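Local structure of histidine--tRNA ligase (Staphylococcus aureus, 1QE0) at residues E28-Y33 with K103-G108; R343-L348 with A359-L364; E63-K68 with I75-E80. The protein catalyses the ATP-dependent attachment of L-histidine to tRNA(His), releasing AMP and diphosphate, as a homodimeric class II aminoacyl-tRNA synthetase. One frame throughout, in Å; residues are numbered along the deposited sequence.

Contact 1 of 3, residues E28-Y33 with K103-G108; sequences ELMTFY and KLYYNG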
loop_
_atom_site.group_PDB
_atom_site.type_symbol
_atom_site.label_atom_id
_atom_site.label_comp_id
_atom_site.label_asym_id
_atom_site.label_seq_id
_atom_site.Cartn_x
_atom_site.Cartn_y
_atom_site.Cartn_z
ATOM N N GLU A 28 -8.630 1.266 4.801
ATOM C CA GLU A 28 -9.865 1.103 5.572
ATOM C C GLU A 28 -10.795 2.257 5.360
ATOM O O GLU A 28 -11.977 2.065 5.137
ATOM C CB GLU A 28 -9.582 1.018 7.047
ATOM C CG GLU A 28 -8.738 -0.160 7.429
ATOM C CD GLU A 28 -8.581 -0.282 8.922
ATOM O OE1 GLU A 28 -9.345 0.404 9.663
ATOM O OE2 GLU A 28 -7.702 -1.071 9.347
ATOM N N LEU A 29 -10.275 3.466 5.509
ATOM C CA LEU A 29 -11.071 4.666 5.297
ATOM C C LEU A 29 -11.704 4.600 3.888
ATOM O O LEU A 29 -12.891 4.894 3.736
ATOM C CB LEU A 29 -10.202 5.932 5.414
ATOM C CG LEU A 29 -10.044 6.790 6.680
ATOM C CD1 LEU A 29 -10.689 6.149 7.845
ATOM C CD2 LEU A 29 -8.590 7.055 6.956
ATOM N N MET A 30 -10.951 4.163 2.874
ATOM C CA MET A 30 -11.489 4.095 1.506
ATOM C C MET A 30 -12.655 3.125 1.424
ATOM O O MET A 30 -13.553 3.249 0.589
ATOM C CB MET A 30 -10.411 3.711 0.485
ATOM C CG MET A 30 -9.276 4.709 0.379
ATOM S SD MET A 30 -9.809 6.391 0.037
ATOM C CE MET A 30 -9.838 6.994 1.687
ATOM N N THR A 31 -12.629 2.156 2.309
ATOM C CA THR A 31 -13.660 1.151 2.394
ATOM C C THR A 31 -15.006 1.789 2.788
ATOM O O THR A 31 -16.044 1.524 2.186
ATOM C CB THR A 31 -13.160 0.111 3.374
ATOM O OG1 THR A 31 -12.520 -0.917 2.641
ATOM C CG2 THR A 31 -14.217 -0.427 4.248
ATOM N N PHE A 32 -14.951 2.723 3.730
ATOM C CA PHE A 32 -16.129 3.422 4.226
ATOM C C PHE A 32 -16.670 4.349 3.147
ATOM O O PHE A 32 -17.867 4.572 3.053
ATOM C CB PHE A 32 -15.770 4.256 5.471
ATOM C CG PHE A 32 -15.068 3.500 6.539
ATOM C CD1 PHE A 32 -14.313 4.160 7.465
ATOM C CD2 PHE A 32 -15.128 2.114 6.607
ATOM C CE1 PHE A 32 -13.604 3.442 8.456
ATOM C CE2 PHE A 32 -14.425 1.395 7.591
ATOM C CZ PHE A 32 -13.669 2.066 8.509
ATOM N N TYR A 33 -15.774 4.925 2.360
ATOM C CA TYR A 33 -16.160 5.856 1.303
ATOM C C TYR A 33 -16.460 5.136 0.023
ATOM O O TYR A 33 -16.972 5.739 -0.922
ATOM C CB TYR A 33 -15.054 6.862 1.058
ATOM C CG TYR A 33 -14.891 7.811 2.204
ATOM C CD1 TYR A 33 -15.492 9.068 2.158
ATOM C CD2 TYR A 33 -14.201 7.434 3.377
ATOM C CE1 TYR A 33 -15.440 9.931 3.247
ATOM C CE2 TYR A 33 -14.136 8.290 4.483
ATOM C CZ TYR A 33 -14.775 9.532 4.409
ATOM O OH TYR A 33 -14.877 10.337 5.507
ATOM N N LYS A 103 -15.109 5.707 -8.535
ATOM C CA LYS A 103 -14.426 6.179 -7.348
ATOM C C LYS A 103 -13.204 5.305 -7.122
ATOM O O LYS A 103 -13.338 4.216 -6.561
ATOM C CB LYS A 103 -15.388 6.047 -6.190
ATOM C CG LYS A 103 -16.569 6.997 -6.310
ATOM C CD LYS A 103 -17.666 6.691 -5.314
ATOM C CE LYS A 103 -17.483 7.394 -4.011
ATOM N NZ LYS A 103 -18.751 7.252 -3.247
ATOM N N LEU A 104 -12.024 5.778 -7.527
ATOM C CA LEU A 104 -10.769 5.019 -7.426
ATOM C C LEU A 104 -9.677 5.708 -6.590
ATOM O O LEU A 104 -9.607 6.942 -6.556
ATOM C CB LEU A 104 -10.186 4.863 -8.829
ATOM C CG LEU A 104 -10.834 4.111 -9.992
ATOM C CD1 LEU A 104 -10.097 4.486 -11.287
ATOM C CD2 LEU A 104 -10.801 2.629 -9.774
ATOM N N TYR A 105 -8.790 4.923 -5.981
ATOM C CA TYR A 105 -7.684 5.478 -5.211
ATOM C C TYR A 105 -6.409 4.718 -5.485
ATOM O O TYR A 105 -6.440 3.586 -5.990
ATOM C CB TYR A 105 -7.969 5.490 -3.705
ATOM C CG TYR A 105 -7.696 4.217 -2.929
ATOM C CD1 TYR A 105 -6.450 3.942 -2.385
ATOM C CD2 TYR A 105 -8.716 3.327 -2.681
ATOM C CE1 TYR A 105 -6.244 2.818 -1.614
ATOM C CE2 TYR A 105 -8.520 2.193 -1.919
ATOM C CZ TYR A 105 -7.301 1.942 -1.388
ATOM O OH TYR A 105 -7.179 0.804 -0.621
ATOM N N TYR A 106 -5.277 5.352 -5.198
ATOM C CA TYR A 106 -3.989 4.716 -5.425
ATOM C C TYR A 106 -3.039 5.106 -4.334
ATOM O O TYR A 106 -3.364 5.944 -3.507
ATOM C CB TYR A 106 -3.436 5.092 -6.789
ATOM C CG TYR A 106 -3.228 6.549 -6.991
ATOM C CD1 TYR A 106 -4.113 7.293 -7.767
ATOM C CD2 TYR A 106 -2.162 7.203 -6.390
ATOM C CE1 TYR A 106 -3.942 8.661 -7.930
ATOM C CE2 TYR A 106 -1.977 8.574 -6.543
ATOM C CZ TYR A 106 -2.868 9.297 -7.306
ATOM O OH TYR A 106 -2.693 10.653 -7.414
ATOM N N ASN A 107 -1.874 4.486 -4.322
ATOM C CA ASN A 107 -0.854 4.765 -3.313
ATOM C C ASN A 107 0.437 4.062 -3.766
ATOM O O ASN A 107 0.478 2.834 -3.810
ATOM C CB ASN A 107 -1.319 4.192 -1.965
ATOM C CG ASN A 107 -0.377 4.529 -0.806
ATOM O OD1 ASN A 107 0.780 4.890 -0.985
ATOM N ND2 ASN A 107 -0.886 4.401 0.393
ATOM N N GLY A 108 1.460 4.819 -4.152
ATOM C CA GLY A 108 2.696 4.192 -4.572
ATOM C C GLY A 108 3.745 5.228 -4.866
ATOM O O GLY A 108 3.488 6.418 -4.755
#

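Contact 2 of 3, residues R343-L348 with A359-L364; sequences RYAVKL and ADKDYL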
loop_
_atom_site.group_PDB
_atom_site.type_symbol
_atom_site.label_atom_id
_atom_site.label_comp_id
_atom_site.label_asym_id
_atom_site.label_seq_id
_atom_site.Cartn_x
_atom_site.Cartn_y
_atom_site.Cartn_z
ATOM N N ARG A 343 16.715 -28.009 20.462
ATOM C CA ARG A 343 16.042 -28.658 19.361
ATOM C C ARG A 343 14.564 -28.723 19.620
ATOM O O ARG A 343 13.790 -28.857 18.688
ATOM C CB ARG A 343 16.635 -30.033 19.098
ATOM C CG ARG A 343 18.021 -29.935 18.485
ATOM C CD ARG A 343 18.480 -31.267 17.958
ATOM N NE ARG A 343 18.963 -32.115 19.039
ATOM C CZ ARG A 343 20.246 -32.264 19.350
ATOM N NH1 ARG A 343 20.587 -33.065 20.351
ATOM N NH2 ARG A 343 21.188 -31.609 18.664
ATOM N N TYR A 344 14.180 -28.556 20.883
ATOM C CA TYR A 344 12.782 -28.560 21.268
ATOM C C TYR A 344 12.185 -27.192 20.978
ATOM O O TYR A 344 11.003 -27.066 20.673
ATOM C CB TYR A 344 12.643 -28.830 22.750
ATOM C CG TYR A 344 11.212 -28.754 23.200
ATOM C CD1 TYR A 344 10.367 -29.829 23.038
ATOM C CD2 TYR A 344 10.698 -27.586 23.770
ATOM C CE1 TYR A 344 9.062 -29.755 23.426
ATOM C CE2 TYR A 344 9.391 -27.499 24.165
ATOM C CZ TYR A 344 8.587 -28.583 23.995
ATOM O OH TYR A 344 7.303 -28.544 24.456
ATOM N N ALA A 345 13.001 -26.160 21.166
ATOM C CA ALA A 345 12.607 -24.800 20.920
ATOM C C ALA A 345 12.227 -24.650 19.478
ATOM O O ALA A 345 11.428 -23.776 19.168
ATOM C CB ALA A 345 13.741 -23.884 21.227
ATOM N N VAL A 346 12.828 -25.458 18.591
ATOM C CA VAL A 346 12.531 -25.417 17.146
ATOM C C VAL A 346 11.112 -25.844 16.829
ATOM O O VAL A 346 10.405 -25.127 16.144
ATOM C CB VAL A 346 13.561 -26.214 16.275
ATOM C CG1 VAL A 346 13.154 -26.187 14.820
ATOM C CG2 VAL A 346 14.932 -25.572 16.374
ATOM N N LYS A 347 10.684 -26.992 17.334
ATOM C CA LYS A 347 9.322 -27.442 17.125
ATOM C C LYS A 347 8.389 -26.415 17.790
ATOM O O LYS A 347 7.415 -25.970 17.187
ATOM C CB LYS A 347 9.088 -28.795 17.787
ATOM C CG LYS A 347 10.120 -29.886 17.514
ATOM C CD LYS A 347 9.707 -31.165 18.247
ATOM C CE LYS A 347 10.818 -32.178 18.292
ATOM N NZ LYS A 347 11.770 -31.988 19.409
ATOM N N LEU A 348 8.711 -26.018 19.019
ATOM C CA LEU A 348 7.919 -25.035 19.781
ATOM C C LEU A 348 7.624 -23.757 18.993
ATOM O O LEU A 348 6.492 -23.302 18.927
ATOM C CB LEU A 348 8.636 -24.665 21.083
ATOM C CG LEU A 348 7.932 -23.720 22.070
ATOM C CD1 LEU A 348 6.590 -24.306 22.490
ATOM C CD2 LEU A 348 8.783 -23.476 23.307
ATOM N N ALA A 359 6.980 -15.145 18.075
ATOM C CA ALA A 359 8.018 -15.716 18.916
ATOM C C ALA A 359 9.335 -15.756 18.187
ATOM O O ALA A 359 9.388 -15.531 16.979
ATOM C CB ALA A 359 7.616 -17.121 19.373
ATOM N N ASP A 360 10.417 -15.951 18.931
ATOM C CA ASP A 360 11.727 -16.054 18.320
ATOM C C ASP A 360 12.636 -16.636 19.330
ATOM O O ASP A 360 12.357 -16.567 20.507
ATOM C CB ASP A 360 12.256 -14.734 17.819
ATOM C CG ASP A 360 13.033 -14.895 16.534
ATOM O OD1 ASP A 360 13.636 -13.915 16.034
ATOM O OD2 ASP A 360 13.048 -16.026 16.014
ATOM N N LYS A 361 13.653 -17.330 18.861
ATOM C CA LYS A 361 14.599 -17.985 19.737
ATOM C C LYS A 361 15.983 -17.447 19.434
ATOM O O LYS A 361 16.126 -16.446 18.732
ATOM C CB LYS A 361 14.532 -19.503 19.540
ATOM C CG LYS A 361 15.048 -20.000 18.197
ATOM C CD LYS A 361 14.966 -21.515 18.043
ATOM C CE LYS A 361 15.878 -22.215 19.012
ATOM N NZ LYS A 361 17.235 -21.769 18.756
ATOM N N ASP A 362 17.008 -18.089 19.977
ATOM C CA ASP A 362 18.373 -17.627 19.755
ATOM C C ASP A 362 19.227 -18.480 18.830
ATOM O O ASP A 362 19.580 -19.623 19.138
ATOM C CB ASP A 362 19.089 -17.448 21.085
ATOM C CG ASP A 362 20.540 -17.083 20.914
ATOM O OD1 ASP A 362 21.379 -17.905 21.346
ATOM O OD2 ASP A 362 20.831 -15.991 20.344
ATOM N N TYR A 363 19.499 -17.931 17.656
ATOM C CA TYR A 363 20.382 -18.572 16.706
ATOM C C TYR A 363 21.707 -18.010 17.229
ATOM O O TYR A 363 21.738 -17.581 18.380
ATOM C CB TYR A 363 19.982 -18.094 15.331
ATOM C CG TYR A 363 18.536 -18.479 15.050
ATOM C CD1 TYR A 363 18.168 -19.815 14.959
ATOM C CD2 TYR A 363 17.533 -17.519 14.947
ATOM C CE1 TYR A 363 16.850 -20.188 14.782
ATOM C CE2 TYR A 363 16.200 -17.894 14.770
ATOM C CZ TYR A 363 15.873 -19.233 14.694
ATOM O OH TYR A 363 14.577 -19.638 14.582
ATOM N N LEU A 364 22.827 -18.043 16.526
ATOM C CA LEU A 364 24.035 -17.434 17.172
ATOM C C LEU A 364 24.585 -18.050 18.508
ATOM O O LEU A 364 25.617 -17.606 19.009
ATOM C CB LEU A 364 23.819 -15.916 17.413
ATOM C CG LEU A 364 24.468 -14.821 16.559
ATOM C CD1 LEU A 364 23.973 -14.816 15.137
ATOM C CD2 LEU A 364 24.150 -13.514 17.179
#

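Contact 3 of 3, residues E63-K68 with I75-E80; sequences EMYTFK and ITLRPE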
loop_
_atom_site.group_PDB
_atom_site.type_symbol
_atom_site.label_atom_id
_atom_site.label_comp_id
_atom_site.label_asym_id
_atom_site.label_seq_id
_atom_site.Cartn_x
_atom_site.Cartn_y
_atom_site.Cartn_z
ATOM N N GLU A 63 12.087 17.642 -13.985
ATOM C CA GLU A 63 12.322 16.663 -15.105
ATOM C C GLU A 63 11.806 15.253 -14.772
ATOM O O GLU A 63 11.592 14.920 -13.599
ATOM C CB GLU A 63 13.802 16.626 -15.495
ATOM N N MET A 64 11.543 14.468 -15.824
ATOM C CA MET A 64 11.022 13.100 -15.698
ATOM C C MET A 64 12.054 12.057 -16.173
ATOM O O MET A 64 12.967 12.364 -16.946
ATOM C CB MET A 64 9.726 12.964 -16.503
ATOM C CG MET A 64 8.632 13.877 -16.037
ATOM S SD MET A 64 7.203 13.658 -17.085
ATOM C CE MET A 64 7.732 14.402 -18.550
ATOM N N TYR A 65 11.953 10.837 -15.672
ATOM C CA TYR A 65 12.890 9.809 -16.070
ATOM C C TYR A 65 12.363 9.163 -17.306
ATOM O O TYR A 65 11.516 8.268 -17.232
ATOM C CB TYR A 65 13.018 8.747 -14.988
ATOM C CG TYR A 65 13.682 9.242 -13.752
ATOM C CD1 TYR A 65 13.012 10.095 -12.876
ATOM C CD2 TYR A 65 14.972 8.835 -13.436
ATOM C CE1 TYR A 65 13.615 10.525 -11.708
ATOM C CE2 TYR A 65 15.584 9.259 -12.268
ATOM C CZ TYR A 65 14.900 10.094 -11.410
ATOM O OH TYR A 65 15.493 10.464 -10.239
ATOM N N THR A 66 12.835 9.631 -18.448
ATOM C CA THR A 66 12.410 9.060 -19.710
ATOM C C THR A 66 13.576 8.265 -20.268
ATOM O O THR A 66 14.724 8.589 -20.020
ATOM C CB THR A 66 12.013 10.141 -20.735
ATOM O OG1 THR A 66 11.082 11.055 -20.146
ATOM C CG2 THR A 66 11.382 9.489 -21.974
ATOM N N PHE A 67 13.269 7.156 -20.916
ATOM C CA PHE A 67 14.280 6.339 -21.559
ATOM C C PHE A 67 13.654 5.486 -22.682
ATOM O O PHE A 67 12.597 4.881 -22.516
ATOM C CB PHE A 67 15.125 5.529 -20.561
ATOM C CG PHE A 67 14.335 4.729 -19.600
ATOM C CD1 PHE A 67 14.247 3.362 -19.740
ATOM C CD2 PHE A 67 13.643 5.342 -18.577
ATOM C CE1 PHE A 67 13.475 2.598 -18.884
ATOM C CE2 PHE A 67 12.866 4.591 -17.708
ATOM C CZ PHE A 67 12.780 3.211 -17.867
ATOM N N LYS A 68 14.244 5.614 -23.873
ATOM C CA LYS A 68 13.801 4.933 -25.082
ATOM C C LYS A 68 14.068 3.463 -24.973
ATOM O O LYS A 68 14.769 2.879 -25.800
ATOM C CB LYS A 68 14.514 5.491 -26.312
ATOM C CG LYS A 68 13.659 6.415 -27.130
ATOM C CD LYS A 68 13.889 7.881 -26.803
ATOM C CE LYS A 68 15.073 8.468 -27.509
ATOM N NZ LYS A 68 14.914 8.129 -28.915
ATOM N N ILE A 75 9.517 5.384 -22.765
ATOM C CA ILE A 75 8.705 5.151 -21.574
ATOM C C ILE A 75 9.124 6.180 -20.518
ATOM O O ILE A 75 10.174 6.814 -20.643
ATOM C CB ILE A 75 8.869 3.714 -20.987
ATOM C CG1 ILE A 75 10.311 3.470 -20.563
ATOM C CG2 ILE A 75 8.365 2.669 -21.970
ATOM C CD1 ILE A 75 10.619 2.030 -20.300
ATOM N N THR A 76 8.326 6.320 -19.468
ATOM C CA THR A 76 8.662 7.275 -18.456
ATOM C C THR A 76 8.176 6.895 -17.091
ATOM O O THR A 76 7.074 6.378 -16.924
ATOM C CB THR A 76 8.159 8.634 -18.869
ATOM O OG1 THR A 76 9.067 9.142 -19.848
ATOM C CG2 THR A 76 8.029 9.588 -17.693
ATOM N N LEU A 77 9.064 7.023 -16.126
ATOM C CA LEU A 77 8.703 6.731 -14.767
ATOM C C LEU A 77 7.674 7.817 -14.451
ATOM O O LEU A 77 7.950 9.002 -14.646
ATOM C CB LEU A 77 9.942 6.831 -13.867
ATOM C CG LEU A 77 10.728 5.553 -13.526
ATOM C CD1 LEU A 77 10.841 4.637 -14.694
ATOM C CD2 LEU A 77 12.109 5.916 -12.987
ATOM N N ARG A 78 6.468 7.393 -14.071
ATOM C CA ARG A 78 5.375 8.291 -13.737
ATOM C C ARG A 78 5.740 9.319 -12.655
ATOM O O ARG A 78 6.434 9.002 -11.694
ATOM C CB ARG A 78 4.176 7.490 -13.266
ATOM C CG ARG A 78 4.450 6.821 -12.002
ATOM C CD ARG A 78 3.297 6.000 -11.577
ATOM N NE ARG A 78 3.480 5.529 -10.216
ATOM C CZ ARG A 78 3.184 4.301 -9.799
ATOM N NH1 ARG A 78 2.693 3.416 -10.642
ATOM N NH2 ARG A 78 3.349 3.952 -8.532
ATOM N N PRO A 79 5.427 10.594 -12.911
ATOM C CA PRO A 79 5.712 11.641 -11.947
ATOM C C PRO A 79 4.521 11.847 -11.009
ATOM O O PRO A 79 4.666 12.454 -9.953
ATOM C CB PRO A 79 5.963 12.849 -12.854
ATOM C CG PRO A 79 5.053 12.608 -14.050
ATOM C CD PRO A 79 5.300 11.147 -14.280
ATOM N N GLU A 80 3.345 11.346 -11.400
ATOM C CA GLU A 80 2.110 11.470 -10.610
ATOM C C GLU A 80 1.075 10.455 -11.080
ATOM O O GLU A 80 1.092 10.066 -12.248
ATOM C CB GLU A 80 1.544 12.879 -10.731
ATOM C CG GLU A 80 1.306 13.339 -12.125
ATOM C CD GLU A 80 -0.021 12.914 -12.683
ATOM O OE1 GLU A 80 -1.061 13.492 -12.314
ATOM O OE2 GLU A 80 -0.017 12.020 -13.540
#

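Contact 1 of 3, residues E28-Y33 with K103-G108
Met30 lays its side chain over one face of the Tyr105 ring, fixing the last turn of helix 13-33 against strand 102-111. CG and CB do the touching: Met30 CG lies 3.5 Å from the Tyr105 ring centroid, 16° off the ring normal, a CH-pi contact displaced toward the CD2-CE2 side, and Met30 CB reaches Tyr105 CE2 at 3.4 Å. The methionine chain then bends at chi2 (-55°), which carries the sulfur off the ring axis; Met30 SD stands 4.6 Å from the Tyr105 centroid in an oblique Met-aromatic contact. Met30 also packs on Phe127 and Val129 of strand 123-132 and on Met146 of helix 137-153. Tyr105 OH bonds to Asp27, one turn before Met30 on helix 13-33, which probably helps fix the ring's position. At the helix end Lys103 NZ gives Tyr33 O a weak hydrogen bond of 3.3 Å. The same ammonium group makes salt bridges with Glu142 and with Asp360 of the second subunit. The chemistry is thus divided: a largely apolar contact between polarisable groups, thioether chain and aromatic ring, holds the helix to the catalytic-domain sheet, and a buried lysine, its charge probably balanced by two carboxylates, links the helix end to the dimer partner.

Contact 2 of 3, residues R343-L348 with A359-L364
With CG set between its backbone N and carbonyl carbon (chi1 69°), Lys361 first extends straight through chi2 (180°) and then bends at chi3 and chi4, so that its CE, rather than its charged tip, meets Ala345. The approach is alkyl to alkyl: Lys361 CE comes to 3.5 Å of Ala345 CB, and Lys361 CD stands farther back, 4.2 Å from Ala345 CB. The short alanine side chain points toward the strand and leaves room, it appears, for the lysine chain to lie close to the helix. Val346 takes a lesser part from one side, its CG2 4.4 Å from Lys361 CE.

Both bends turn the ammonium group away from this apolar patch. Lys361 NZ gives a weak hydrogen bond of 3.2 Å to Asp362 O and forms a salt bridge with Asp342, which sits just before 343-348 on the same helix. One side chain therefore packs on the helix through its methylenes and is tied to it again through its charge.

Helix 338-353 is the crossover of a beta-alpha-beta unit in the anticodon-binding domain, joining strand 332-336 to the parallel strand 359-361, outermost in this chain's sheet. Ala345 also rests on Ile334 and Thr336 of the first of these strands, and Leu349, one turn along, touches Lys361 and Tyr363.

Next to Lys361 on the strand, Asp360 forms a salt bridge with Arg353 at the end of the helix, and its OD1 bonds to Asn34 of the second subunit. Tyr363 OH is hydrogen-bonded to Glu142 of that subunit.

Contact 3 of 3, residues E63-K68 with I75-E80
Ile75 and Phe67 face each other on paired strands. Ile75 CG1 sits over one face of the Phe67 ring, 3.8 Å from its centroid and 16° off the normal, a CH-pi contact. A chi1 of 61° on Ile75 swings CG1 and CD1 across toward the ring. Leu77 meets the same ring differently: its CD1 lies in the ring plane at the edge, 3.6 Å from Phe67 CE2, while its CD2 packs 3.6 Å from Tyr65 CB. The two strands form an antiparallel beta-hairpin whose connection holds the short helix 69-72; strand 75-77 is the middle of three, with 43-45 on its other side. Phe67 and Ile75 are a hydrogen-bonded pair, and Ile75 N to Phe67 O (3.1 Å) is nearly straight at 174°. Ile75 O accepts from Phe67 N across the strands and, from the opposite face of its plane, from Thr76 OG1 at a sharply bent angle. On the other face of the sheet Thr66 OG1 donates to Thr76 OG1 at 2.8 Å, and Thr76 OG1 also bonds to Thr46. The apolar face belongs to the dimer interface: Phe67 stacks on Phe67 of the second subunit, Leu77 packs on its Leu77, and Tyr65 OH bonds to its Lys70.

In the fold
From the N terminus, helix 13-33 supplies the first half of contact 1, which waits until strand 102-111 to be completed. Within that span the hairpin of contact 3 opens and closes, with only six residues between its segments. The two meet where Arg78, just after strand 75-77, packs on Gly108; Tyr65 and Leu77 also touch Phe111, setting the small three-stranded sheet against the far end of strand 102-111. Contact 2 follows in series in the anticodon-binding domain, its centre 40 Å from that of contact 1, and closes a short loop of ten residues within a beta-alpha-beta unit. In the dimer, contact 1 of one subunit adjoins contact 2 of the other, joining catalytic and anticodon-binding domains.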